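Local structure of phosphoserine phosphatase (Thermococcus onnurineus, 4AP9) at residues Glu51-Leu56 / Ile134-Arg139; Val99-Ser104 / Gly142-Arg147; Val13-Gly18 / Gly159-Lys164; Asn122-Ile125 / Lys130-Gly133. The protein probably hydrolyses the phosphate ester of L-phosphoserine in a magnesium-dependent reaction, the last step of L-serine biosynthesis, as a haloacid dehalogenase superfamily phosphatase. All coordinates share one frame; numbering follows the deposited sequence.

Contacts 2 and 3 are the deep ones, close to the centre of the chain and built on the neighbouring parallel strands 97-102 and 11-15; contact 2 is purely apolar, whereas contact 3 sets carboxylates against a ring and a loop beside the ligand. Contact 1 is also buried and apolar, but bridges helix 52-62 and the end of strand 130-135. It borders the same bound 1PS as contact 3. Contact 4 lies farthest out, partly buried, and holds its two strands by backbone hydrogen bonds; it shares strand 130-135 with contact 1, and N122 bonds to both R137 of contact 1 and G103 of contact 2.

Contact 1 of 4, residues Glu51-Leu56 / Ile134-Arg139; sequences EWLDSL and IRLRFR. With 1PS (3-pyridinium-1-ylpropane-1-sulfonate), chain F.
Next to the 1PS pocket, at the join between the helical cap of this haloacid dehalogenase fold and its core, L53 and L56 meet L136 and I134 in a thin apolar seam. The methyl CD1 of L53 touches CD1 of L136 at 3.7 Å. The other branch of L136, CD2, lies 4.0 Å from L56 CD2, the two leucines running alongside in opposing senses. Farther along, L56 CD2 comes within 4.3 Å of I134 CD1. No hydrogen bond crosses the seam, and the ligand adds a second link. W52, its CG anti to the backbone N (chi1 -180°), turns one indole face to 1PS, whose C6 sits 3.9 Å above the ring plane, toward the rim. The sulfonate end reaches the other segment, where F138 CE2 at the ring edge is 3.8 Å from 1PS O1. With an alanine in place of W52, the pyridinium end would probably lose its flat support, and R59 its cation-pi partner. Helix 52-62 also packs on I134 through L57 and V60, while strand 130-135 continues the sheet into a strand of the second subunit.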
loop_
_atom_site.group_PDB
_atom_site.type_symbol
_atom_site.label_atom_id
_atom_site.label_comp_id
_atom_site.label_asym_id
_atom_site.label_seq_id
_atom_site.Cartn_x
_atom_site.Cartn_y
_atom_site.Cartn_z
ATOM N N GLU A 51 -29.150 9.332 8.696
ATOM C CA GLU A 51 -28.037 9.134 7.764
ATOM C C GLU A 51 -28.189 10.017 6.527
ATOM O O GLU A 51 -29.295 10.248 6.047
ATOM C CB GLU A 51 -27.920 7.668 7.362
ATOM C CG GLU A 51 -27.475 6.785 8.507
ATOM C CD GLU A 51 -26.202 7.308 9.153
ATOM O OE1 GLU A 51 -25.213 7.542 8.423
ATOM O OE2 GLU A 51 -26.198 7.514 10.384
ATOM N N TRP A 52 -27.078 10.507 6.000
ATOM C CA TRP A 52 -27.173 11.499 4.930
ATOM C C TRP A 52 -27.869 10.967 3.679
ATOM O O TRP A 52 -28.756 11.631 3.129
ATOM C CB TRP A 52 -25.808 12.079 4.563
ATOM C CG TRP A 52 -25.910 13.098 3.471
ATOM C CD1 TRP A 52 -25.634 12.919 2.139
ATOM C CD2 TRP A 52 -26.341 14.460 3.605
ATOM N NE1 TRP A 52 -25.854 14.085 1.448
ATOM C CE2 TRP A 52 -26.290 15.048 2.333
ATOM C CE3 TRP A 52 -26.750 15.240 4.699
ATOM C CZ2 TRP A 52 -26.633 16.380 2.101
ATOM C CZ3 TRP A 52 -27.100 16.564 4.469
ATOM C CH2 TRP A 52 -27.040 17.119 3.182
ATOM N N LEU A 53 -27.468 9.782 3.222
ATOM C CA LEU A 53 -28.059 9.235 2.011
ATOM C C LEU A 53 -29.533 8.934 2.220
ATOM O O LEU A 53 -30.347 9.151 1.327
ATOM C CB LEU A 53 -27.320 7.977 1.552
ATOM C CG LEU A 53 -27.913 7.334 0.300
ATOM C CD1 LEU A 53 -27.752 8.259 -0.916
ATOM C CD2 LEU A 53 -27.244 6.006 0.037
ATOM N N ASP A 54 -29.875 8.419 3.395
ATOM C CA ASP A 54 -31.275 8.166 3.726
ATOM C C ASP A 54 -32.086 9.448 3.557
ATOM O O ASP A 54 -33.119 9.459 2.884
ATOM C CB ASP A 54 -31.400 7.624 5.154
ATOM C CG ASP A 54 -32.842 7.356 5.555
ATOM O OD1 ASP A 54 -33.651 7.015 4.675
ATOM O OD2 ASP A 54 -33.169 7.498 6.755
ATOM N N SER A 55 -31.601 10.532 4.151
ATOM C CA SER A 55 -32.288 11.813 4.066
ATOM C C SER A 55 -32.356 12.351 2.629
ATOM O O SER A 55 -33.393 12.856 2.191
ATOM C CB SER A 55 -31.613 12.834 4.968
ATOM O OG SER A 55 -32.415 13.992 5.059
ATOM N N LEU A 56 -31.252 12.233 1.903
ATOM C CA LEU A 56 -31.195 12.719 0.525
ATOM C C LEU A 56 -32.213 12.012 -0.355
ATOM O O LEU A 56 -32.957 12.652 -1.097
ATOM C CB LEU A 56 -29.789 12.530 -0.055
ATOM C CG LEU A 56 -29.576 12.940 -1.510
ATOM C CD1 LEU A 56 -30.079 14.375 -1.723
ATOM C CD2 LEU A 56 -28.101 12.808 -1.904
ATOM N N ILE A 134 -32.232 10.976 -8.827
ATOM C CA ILE A 134 -30.890 11.551 -8.821
ATOM C C ILE A 134 -29.845 10.572 -9.365
ATOM O O ILE A 134 -29.925 9.374 -9.118
ATOM C CB ILE A 134 -30.493 11.989 -7.395
ATOM C CG1 ILE A 134 -29.162 12.763 -7.400
ATOM C CG2 ILE A 134 -30.449 10.793 -6.460
ATOM C CD1 ILE A 134 -28.864 13.487 -6.065
ATOM N N ARG A 135 -28.887 11.094 -10.118
ATOM C CA ARG A 135 -27.708 10.329 -10.494
ATOM C C ARG A 135 -26.633 10.700 -9.495
ATOM O O ARG A 135 -26.164 11.840 -9.499
ATOM C CB ARG A 135 -27.214 10.709 -11.896
ATOM C CG ARG A 135 -28.210 10.523 -13.032
ATOM C CD ARG A 135 -27.477 10.557 -14.391
ATOM N NE ARG A 135 -28.339 11.049 -15.465
ATOM C CZ ARG A 135 -29.224 10.291 -16.117
ATOM N NH1 ARG A 135 -29.366 9.006 -15.791
ATOM N NH2 ARG A 135 -29.979 10.813 -17.085
ATOM N N LEU A 136 -26.249 9.752 -8.639
ATOM C CA LEU A 136 -25.202 9.984 -7.649
ATOM C C LEU A 136 -23.858 9.721 -8.300
ATOM O O LEU A 136 -23.545 8.587 -8.656
ATOM C CB LEU A 136 -25.368 9.055 -6.435
ATOM C CG LEU A 136 -26.611 9.203 -5.558
ATOM C CD1 LEU A 136 -26.558 8.201 -4.408
ATOM C CD2 LEU A 136 -26.737 10.619 -5.010
ATOM N N ARG A 137 -23.071 10.772 -8.476
ATOM C CA ARG A 137 -21.893 10.668 -9.335
ATOM C C ARG A 137 -20.600 10.516 -8.546
ATOM O O ARG A 137 -19.522 10.313 -9.119
ATOM C CB ARG A 137 -21.860 11.868 -10.271
ATOM C CG ARG A 137 -23.152 11.965 -11.085
ATOM C CD ARG A 137 -23.103 13.039 -12.150
ATOM N NE ARG A 137 -22.055 12.772 -13.130
ATOM C CZ ARG A 137 -21.117 13.651 -13.464
ATOM N NH1 ARG A 137 -21.103 14.850 -12.904
ATOM N NH2 ARG A 137 -20.198 13.336 -14.364
ATOM N N PHE A 138 -20.724 10.605 -7.226
ATOM C CA PHE A 138 -19.639 10.307 -6.302
ATOM C C PHE A 138 -20.262 9.886 -4.964
ATOM O O PHE A 138 -21.399 10.262 -4.669
ATOM C CB PHE A 138 -18.690 11.503 -6.144
ATOM C CG PHE A 138 -19.375 12.784 -5.748
ATOM C CD1 PHE A 138 -19.922 13.615 -6.703
ATOM C CD2 PHE A 138 -19.472 13.144 -4.415
ATOM C CE1 PHE A 138 -20.554 14.787 -6.338
ATOM C CE2 PHE A 138 -20.100 14.318 -4.037
ATOM C CZ PHE A 138 -20.645 15.140 -4.996
ATOM N N ARG A 139 -19.548 9.083 -4.181
ATOM C CA ARG A 139 -20.121 8.517 -2.959
ATOM C C ARG A 139 -20.396 9.621 -1.953
ATOM O O ARG A 139 -21.479 9.698 -1.369
ATOM C CB ARG A 139 -19.152 7.512 -2.343
ATOM C CG ARG A 139 -19.669 6.811 -1.097
ATOM C CD ARG A 139 -18.557 5.932 -0.529
ATOM N NE ARG A 139 -19.019 5.083 0.558
ATOM C CZ ARG A 139 -18.329 4.867 1.673
ATOM N NH1 ARG A 139 -17.146 5.453 1.847
ATOM N NH2 ARG A 139 -18.831 4.078 2.616
HETATM N N1 1PS F . -22.896 15.675 5.202
HETATM C C1 1PS F . -23.343 14.866 6.171
HETATM C C2 1PS F . -23.804 15.389 7.371
HETATM C C3 1PS F . -22.878 17.007 5.363
HETATM C C4 1PS F . -23.311 17.595 6.544
HETATM C C5 1PS F . -23.791 16.776 7.574
HETATM C C6 1PS F . -22.462 15.086 3.961
HETATM C C7 1PS F . -21.839 16.111 3.072
HETATM C C8 1PS F . -22.378 16.029 1.668
HETATM S S1 1PS F . -21.551 14.719 0.809
HETATM O O1 1PS F . -21.572 15.038 -0.631
HETATM O O2 1PS F . -22.279 13.474 0.979
HETATM O O3 1PS F . -20.244 14.576 1.379
#

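Contact 2 of 4, residues Val99-Ser104 / Gly142-Arg147; sequences VLISGS and GEFLKR
F144 overlaps I101 through CE2, which lies 3.3 Å from I101 CG2, a tight approach; the methyl comes in obliquely, and CD2 of F144 is close to it as well. With chi1 at 178° the ring points away from the backbone N of F144, which sends it from the helix down to the strand. Its edge then meets V99 CG1, 4.1 Å from F144 CE2 and near the ring plane. A second, looser touch joins I101 CD1 to L145 CD1 at 4.3 Å, the end of the leucine bending closer to the strand than its CB does. These contacts pack helix 141-145 onto strand 97-102 in the Rossmann-like core of the haloacid dehalogenase fold, where this strand lies between 11-15 and 118-127. M120 of strand 118-127 also touches F144, while V13 and M165 flank I101. On another side of the phenyl ring, its CE1 sits 3.5 Å above the guanidinium plane of R147, a group held by a salt bridge to E118 of the second subunit. Replacing F144 by an alanine would probably open a gap against I101 and V99 and leave the R147 guanidinium without the ring on its face. Farther along 99-104, S102 OG accepts from S104 N at 3.0 Å, an ST turn whose position is consistent with the second sequence motif of the superfamily. Within 142-147, K146 NZ makes a salt bridge to E143 OE1, 2.8 Å away on the oxygen's syn lone pair.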
loop_
_atom_site.group_PDB
_atom_site.type_symbol
_atom_site.label_atom_id
_atom_site.label_comp_id
_atom_site.label_asym_id
_atom_site.label_seq_id
_atom_site.Cartn_x
_atom_site.Cartn_y
_atom_site.Cartn_z
ATOM N N VAL A 99 -11.072 23.407 -8.357
ATOM C CA VAL A 99 -12.081 22.382 -8.585
ATOM C C VAL A 99 -13.304 22.750 -7.783
ATOM O O VAL A 99 -13.232 22.913 -6.560
ATOM C CB VAL A 99 -11.591 20.969 -8.174
ATOM C CG1 VAL A 99 -12.676 19.951 -8.425
ATOM C CG2 VAL A 99 -10.327 20.593 -8.956
ATOM N N LEU A 100 -14.427 22.906 -8.471
ATOM C CA LEU A 100 -15.666 23.271 -7.800
ATOM C C LEU A 100 -16.511 22.021 -7.668
ATOM O O LEU A 100 -16.693 21.291 -8.638
ATOM C CB LEU A 100 -16.417 24.332 -8.615
ATOM C CG LEU A 100 -15.693 25.635 -8.956
ATOM C CD1 LEU A 100 -16.683 26.645 -9.509
ATOM C CD2 LEU A 100 -14.970 26.228 -7.761
ATOM N N ILE A 101 -17.025 21.757 -6.471
ATOM C CA ILE A 101 -17.833 20.567 -6.276
ATOM C C ILE A 101 -19.123 20.899 -5.554
ATOM O O ILE A 101 -19.222 21.925 -4.875
ATOM C CB ILE A 101 -17.070 19.463 -5.492
ATOM C CG1 ILE A 101 -16.743 19.897 -4.058
ATOM C CG2 ILE A 101 -15.765 19.111 -6.192
ATOM C CD1 ILE A 101 -16.055 18.800 -3.258
ATOM N N SER A 102 -20.117 20.043 -5.736
ATOM C CA SER A 102 -21.340 20.132 -4.951
ATOM C C SER A 102 -22.064 18.792 -4.964
ATOM O O SER A 102 -21.942 18.024 -5.926
ATOM C CB SER A 102 -22.267 21.218 -5.522
ATOM O OG SER A 102 -23.490 21.294 -4.780
ATOM N N GLY A 103 -22.828 18.526 -3.911
ATOM C CA GLY A 103 -23.712 17.369 -3.879
ATOM C C GLY A 103 -25.082 17.675 -4.472
ATOM O O GLY A 103 -25.942 16.790 -4.564
ATOM N N SER A 104 -25.286 18.933 -4.860
ATOM C CA SER A 104 -26.510 19.335 -5.538
ATOM C C SER A 104 -26.352 19.139 -7.044
ATOM O O SER A 104 -25.325 18.621 -7.510
ATOM C CB SER A 104 -26.786 20.836 -5.360
ATOM O OG SER A 104 -28.123 21.159 -5.756
ATOM N N GLY A 142 -15.555 13.512 0.450
ATOM C CA GLY A 142 -14.269 12.937 0.782
ATOM C C GLY A 142 -13.829 11.915 -0.252
ATOM O O GLY A 142 -12.663 11.909 -0.679
ATOM N N GLU A 143 -14.753 11.042 -0.661
ATOM C CA GLU A 143 -14.404 10.019 -1.642
ATOM C C GLU A 143 -13.999 10.684 -2.941
ATOM O O GLU A 143 -13.044 10.261 -3.598
ATOM C CB GLU A 143 -15.574 9.064 -1.906
ATOM C CG GLU A 143 -15.768 8.012 -0.850
ATOM C CD GLU A 143 -14.501 7.225 -0.576
ATOM O OE1 GLU A 143 -14.014 6.524 -1.487
ATOM O OE2 GLU A 143 -14.005 7.315 0.556
ATOM N N PHE A 144 -14.718 11.742 -3.308
ATOM C CA PHE A 144 -14.406 12.448 -4.543
ATOM C C PHE A 144 -12.979 13.000 -4.539
ATOM O O PHE A 144 -12.293 12.968 -5.558
ATOM C CB PHE A 144 -15.386 13.590 -4.812
ATOM C CG PHE A 144 -15.055 14.369 -6.045
ATOM C CD1 PHE A 144 -15.230 13.802 -7.296
ATOM C CD2 PHE A 144 -14.551 15.651 -5.956
ATOM C CE1 PHE A 144 -14.901 14.516 -8.442
ATOM C CE2 PHE A 144 -14.230 16.368 -7.106
ATOM C CZ PHE A 144 -14.412 15.790 -8.340
ATOM N N LEU A 145 -12.542 13.516 -3.397
ATOM C CA LEU A 145 -11.193 14.082 -3.279
ATOM C C LEU A 145 -10.055 13.095 -3.567
ATOM O O LEU A 145 -8.940 13.518 -3.869
ATOM C CB LEU A 145 -10.983 14.738 -1.912
ATOM C CG LEU A 145 -11.086 16.268 -1.845
ATOM C CD1 LEU A 145 -12.433 16.761 -2.338
ATOM C CD2 LEU A 145 -10.803 16.784 -0.433
ATOM N N LYS A 146 -10.334 11.800 -3.458
ATOM C CA LYS A 146 -9.352 10.768 -3.807
ATOM C C LYS A 146 -8.862 10.917 -5.245
ATOM O O LYS A 146 -7.807 10.406 -5.608
ATOM C CB LYS A 146 -9.939 9.369 -3.608
ATOM C CG LYS A 146 -10.173 8.969 -2.165
ATOM C CD LYS A 146 -10.723 7.552 -2.100
ATOM C CE LYS A 146 -10.847 7.054 -0.671
ATOM N NZ LYS A 146 -11.461 5.687 -0.599
ATOM N N ARG A 147 -9.651 11.613 -6.061
ATOM C CA ARG A 147 -9.282 11.922 -7.437
ATOM C C ARG A 147 -7.967 12.711 -7.517
ATOM O O ARG A 147 -7.236 12.647 -8.510
ATOM C CB ARG A 147 -10.422 12.750 -8.024
ATOM C CG ARG A 147 -10.388 12.946 -9.499
ATOM C CD ARG A 147 -11.764 13.405 -9.964
ATOM N NE ARG A 147 -12.705 12.294 -10.078
ATOM C CZ ARG A 147 -13.597 12.195 -11.061
ATOM N NH1 ARG A 147 -13.658 13.147 -11.983
ATOM N NH2 ARG A 147 -14.432 11.161 -11.122
#

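Contact 3 of 4, residues Val13-Gly18 / Gly159-Lys164; sequences VIDIEG and GYADAK. With 1PS (3-pyridinium-1-ylpropane-1-sulfonate), chain F.
In the loop after strand 153-157, just past G159, Y160 lies against E17: the carboxylate carbon CD of E17 sits 4.0 Å above the tyrosine ring, over its centre, with the two planes 31° apart. Of the E17 oxygens OE1 is nearest, 3.5 Å from Y160 CG, and it also takes a weak hydrogen bond from S102 OG. At the far end of the ring, Y160 OH is hydrogen-bonded to E24. The Y160 carbonyl O lies only 3.0 Å from 1PS C7. A161 comes next, its CB 3.7 Å from D15 OD2; its N is close to the same oxygen, but at too poor an angle for a hydrogen bond. D162 turns to the ligand, with OD2 3.6 Å from 1PS C6 beside the positive pyridinium nitrogen, while OD1 caps the helix beginning at A163 by accepting from M165 N. K164 ends the segment in a salt bridge to D140. D15 and E17 fall at the two acidic positions of the first haloacid dehalogenase motif, E17 in place of the usual second aspartate, and 159-164 lies in the region of the fourth; by family analogy D15 probably holds the place of the nucleophile. With no direct hydrogen bond between the segments, K141 bridges them, its positive NZ bonded to both the D15 carboxylate, through OD2, and the Y160 carbonyl O.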
loop_
_atom_site.group_PDB
_atom_site.type_symbol
_atom_site.label_atom_id
_atom_site.label_comp_id
_atom_site.label_asym_id
_atom_site.label_seq_id
_atom_site.Cartn_x
_atom_site.Cartn_y
_atom_site.Cartn_z
ATOM N N VAL A 13 -10.005 22.940 -3.811
ATOM C CA VAL A 13 -11.369 22.412 -3.956
ATOM C C VAL A 13 -12.314 23.332 -3.201
ATOM O O VAL A 13 -12.093 23.618 -2.015
ATOM C CB VAL A 13 -11.500 20.985 -3.383
ATOM C CG1 VAL A 13 -12.932 20.453 -3.527
ATOM C CG2 VAL A 13 -10.525 20.040 -4.078
ATOM N N ILE A 14 -13.346 23.808 -3.896
ATOM C CA ILE A 14 -14.386 24.599 -3.256
ATOM C C ILE A 14 -15.731 23.884 -3.294
ATOM O O ILE A 14 -16.252 23.588 -4.375
ATOM C CB ILE A 14 -14.553 25.988 -3.934
ATOM C CG1 ILE A 14 -13.223 26.748 -3.957
ATOM C CG2 ILE A 14 -15.638 26.800 -3.217
ATOM C CD1 ILE A 14 -13.239 27.938 -4.868
ATOM N N ASP A 15 -16.289 23.605 -2.115
ATOM C CA ASP A 15 -17.663 23.127 -2.011
ATOM C C ASP A 15 -18.553 24.351 -2.187
ATOM O O ASP A 15 -18.529 25.251 -1.352
ATOM C CB ASP A 15 -17.893 22.465 -0.653
ATOM C CG ASP A 15 -19.222 21.736 -0.568
ATOM O OD1 ASP A 15 -19.746 21.330 -1.622
ATOM O OD2 ASP A 15 -19.745 21.570 0.559
ATOM N N ILE A 16 -19.308 24.387 -3.288
ATOM C CA ILE A 16 -20.015 25.582 -3.745
ATOM C C ILE A 16 -20.996 26.157 -2.726
ATOM O O ILE A 16 -20.979 27.353 -2.445
ATOM C CB ILE A 16 -20.756 25.291 -5.069
ATOM C CG1 ILE A 16 -19.738 24.990 -6.165
ATOM C CG2 ILE A 16 -21.623 26.478 -5.489
ATOM C CD1 ILE A 16 -20.358 24.472 -7.452
ATOM N N GLU A 17 -21.842 25.316 -2.164
ATOM C CA GLU A 17 -22.904 25.827 -1.297
ATOM C C GLU A 17 -22.364 26.377 0.009
ATOM O O GLU A 17 -21.644 25.699 0.730
ATOM C CB GLU A 17 -23.936 24.738 -1.019
ATOM C CG GLU A 17 -24.599 24.205 -2.273
ATOM C CD GLU A 17 -25.254 22.855 -2.039
ATOM O OE1 GLU A 17 -24.543 21.896 -1.661
ATOM O OE2 GLU A 17 -26.480 22.750 -2.229
ATOM N N GLY A 18 -22.726 27.616 0.317
ATOM C CA GLY A 18 -22.286 28.231 1.559
ATOM C C GLY A 18 -20.900 28.847 1.465
ATOM O O GLY A 18 -20.396 29.403 2.437
ATOM N N GLY A 159 -21.588 24.680 5.186
ATOM C CA GLY A 159 -22.516 23.769 5.805
ATOM C C GLY A 159 -22.806 22.429 5.179
ATOM O O GLY A 159 -23.198 21.518 5.888
ATOM N N TYR A 160 -22.642 22.309 3.860
ATOM C CA TYR A 160 -22.810 21.020 3.202
ATOM C C TYR A 160 -21.587 20.108 3.147
ATOM O O TYR A 160 -21.643 19.020 2.575
ATOM C CB TYR A 160 -23.412 21.238 1.804
ATOM C CG TYR A 160 -24.838 21.732 1.847
ATOM C CD1 TYR A 160 -25.121 23.048 2.209
ATOM C CD2 TYR A 160 -25.903 20.891 1.537
ATOM C CE1 TYR A 160 -26.418 23.507 2.263
ATOM C CE2 TYR A 160 -27.203 21.344 1.585
ATOM C CZ TYR A 160 -27.456 22.648 1.949
ATOM O OH TYR A 160 -28.753 23.100 1.998
ATOM N N ALA A 161 -20.491 20.548 3.764
ATOM C CA ALA A 161 -19.299 19.705 3.887
ATOM C C ALA A 161 -19.269 19.028 5.261
ATOM O O ALA A 161 -20.126 19.294 6.104
ATOM C CB ALA A 161 -18.031 20.532 3.665
ATOM N N ASP A 162 -18.289 18.154 5.482
ATOM C CA ASP A 162 -18.136 17.484 6.773
ATOM C C ASP A 162 -16.699 17.055 7.003
ATOM O O ASP A 162 -15.799 17.395 6.226
ATOM C CB ASP A 162 -19.052 16.261 6.871
ATOM C CG ASP A 162 -18.722 15.190 5.824
ATOM O OD1 ASP A 162 -17.711 15.329 5.088
ATOM O OD2 ASP A 162 -19.483 14.210 5.739
ATOM N N ALA A 163 -16.479 16.289 8.068
ATOM C CA ALA A 163 -15.115 15.911 8.429
ATOM C C ALA A 163 -14.499 15.031 7.352
ATOM O O ALA A 163 -13.296 15.061 7.133
ATOM C CB ALA A 163 -15.095 15.197 9.774
ATOM N N LYS A 164 -15.325 14.233 6.686
ATOM C CA LYS A 164 -14.823 13.310 5.671
ATOM C C LYS A 164 -14.094 14.074 4.566
ATOM O O LYS A 164 -13.013 13.687 4.123
ATOM C CB LYS A 164 -15.978 12.491 5.080
ATOM C CG LYS A 164 -15.543 11.272 4.268
ATOM C CD LYS A 164 -16.691 10.274 4.100
ATOM C CE LYS A 164 -16.179 8.941 3.546
ATOM N NZ LYS A 164 -17.221 7.848 3.568
HETATM N N1 1PS F . -22.896 15.675 5.202
HETATM C C1 1PS F . -23.343 14.866 6.171
HETATM C C2 1PS F . -23.804 15.389 7.371
HETATM C C3 1PS F . -22.878 17.007 5.363
HETATM C C4 1PS F . -23.311 17.595 6.544
HETATM C C5 1PS F . -23.791 16.776 7.574
HETATM C C6 1PS F . -22.462 15.086 3.961
HETATM C C7 1PS F . -21.839 16.111 3.072
HETATM C C8 1PS F . -22.378 16.029 1.668
HETATM S S1 1PS F . -21.551 14.719 0.809
HETATM O O1 1PS F . -21.572 15.038 -0.631
HETATM O O2 1PS F . -22.279 13.474 0.979
HETATM O O3 1PS F . -20.244 14.576 1.379
#

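Contact 4 of 4, residues Asn122-Ile125 / Lys130-Gly133; sequences NRAI and KFQG
A chi1 of -179° swings the F131 ring away from its own backbone N and brings the ring edge to A124, whose CB lies in the ring plane, 3.8 Å from CE1. I125, its CG1 anti to the carbonyl carbon (chi1 -59°), lays CD1 against the backbone of G133, 3.8 Å from the G133 carbonyl carbon. The two strands form a beta hairpin, and Q132 and G133 together face I125 in a bulge-like irregularity. I125 N donates to G133 O (2.9 Å), and Q132 N gives a nearly straight bond of 2.7 Å to I125 O, with an angle of 172° at the hydrogen. Beside these bonds, I125 CG2 rests 4.0 Å from Q132 CB, with the two side chains roughly perpendicular. Outside the hairpin, F71 meets the F131 ring, R123 is tied to E106 by a salt bridge, and G133 pairs in parallel with a strand of the second subunit. A side chain at G133 would head for I125 CD1. G133 N, buried and with no hydrogen-bonding partner in the model, sits 3.7 Å above the F131 ring plane, offset toward the rim.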
loop_
_atom_site.group_PDB
_atom_site.type_symbol
_atom_site.label_atom_id
_atom_site.label_comp_id
_atom_site.label_asym_id
_atom_site.label_seq_id
_atom_site.Cartn_x
_atom_site.Cartn_y
_atom_site.Cartn_z
ATOM N N ASN A 122 -23.785 16.264 -8.700
ATOM C CA ASN A 122 -24.695 15.187 -9.063
ATOM C C ASN A 122 -25.571 15.629 -10.234
ATOM O O ASN A 122 -25.461 16.759 -10.683
ATOM C CB ASN A 122 -25.490 14.753 -7.836
ATOM C CG ASN A 122 -24.631 13.968 -6.856
ATOM O OD1 ASN A 122 -23.779 13.185 -7.274
ATOM N ND2 ASN A 122 -24.824 14.191 -5.560
ATOM N N ARG A 123 -26.383 14.733 -10.780
ATOM C CA ARG A 123 -27.209 15.114 -11.928
ATOM C C ARG A 123 -28.630 14.644 -11.713
ATOM O O ARG A 123 -28.894 13.818 -10.832
ATOM C CB ARG A 123 -26.635 14.567 -13.252
ATOM C CG ARG A 123 -25.412 15.357 -13.749
ATOM C CD ARG A 123 -24.803 14.802 -15.066
ATOM N NE ARG A 123 -23.648 15.615 -15.443
ATOM C CZ ARG A 123 -22.611 15.208 -16.175
ATOM N NH1 ARG A 123 -22.553 13.970 -16.647
ATOM N NH2 ARG A 123 -21.619 16.054 -16.434
ATOM N N ALA A 124 -29.552 15.179 -12.514
ATOM C CA ALA A 124 -30.962 14.832 -12.379
ATOM C C ALA A 124 -31.438 13.889 -13.481
ATOM O O ALA A 124 -30.896 13.876 -14.586
ATOM C CB ALA A 124 -31.795 16.102 -12.379
ATOM N N ILE A 125 -32.457 13.098 -13.165
ATOM C CA ILE A 125 -33.044 12.185 -14.130
ATOM C C ILE A 125 -34.421 12.712 -14.508
ATOM O O ILE A 125 -35.290 12.866 -13.660
ATOM C CB ILE A 125 -33.159 10.768 -13.547
ATOM C CG1 ILE A 125 -31.774 10.250 -13.151
ATOM C CG2 ILE A 125 -33.818 9.804 -14.554
ATOM C CD1 ILE A 125 -31.815 9.051 -12.248
ATOM N N LYS A 130 -40.373 15.252 -16.636
ATOM C CA LYS A 130 -40.691 15.202 -15.210
ATOM C C LYS A 130 -39.573 14.533 -14.403
ATOM O O LYS A 130 -38.997 13.524 -14.830
ATOM C CB LYS A 130 -41.999 14.458 -14.985
ATOM C CG LYS A 130 -43.133 14.909 -15.888
ATOM C CD LYS A 130 -43.486 16.358 -15.631
ATOM C CE LYS A 130 -44.748 16.736 -16.407
ATOM N NZ LYS A 130 -45.106 18.165 -16.209
ATOM N N PHE A 131 -39.283 15.101 -13.234
ATOM C CA PHE A 131 -38.168 14.639 -12.407
ATOM C C PHE A 131 -38.424 13.228 -11.901
ATOM O O PHE A 131 -39.453 12.952 -11.278
ATOM C CB PHE A 131 -37.934 15.609 -11.240
ATOM C CG PHE A 131 -36.792 15.230 -10.336
ATOM C CD1 PHE A 131 -35.487 15.553 -10.671
ATOM C CD2 PHE A 131 -37.030 14.564 -9.141
ATOM C CE1 PHE A 131 -34.426 15.222 -9.827
ATOM C CE2 PHE A 131 -35.973 14.216 -8.298
ATOM C CZ PHE A 131 -34.675 14.551 -8.644
ATOM N N GLN A 132 -37.482 12.332 -12.166
ATOM C CA GLN A 132 -37.615 10.950 -11.708
ATOM C C GLN A 132 -36.687 10.558 -10.556
ATOM O O GLN A 132 -37.039 9.702 -9.756
ATOM C CB GLN A 132 -37.429 9.969 -12.872
ATOM C CG GLN A 132 -38.615 9.899 -13.808
ATOM C CD GLN A 132 -39.931 10.062 -13.084
ATOM O OE1 GLN A 132 -40.204 9.382 -12.091
ATOM N NE2 GLN A 132 -40.757 10.981 -13.574
ATOM N N GLY A 133 -35.510 11.170 -10.474
ATOM C CA GLY A 133 -34.561 10.807 -9.434
ATOM C C GLY A 133 -33.199 11.446 -9.612
ATOM O O GLY A 133 -33.030 12.362 -10.428
#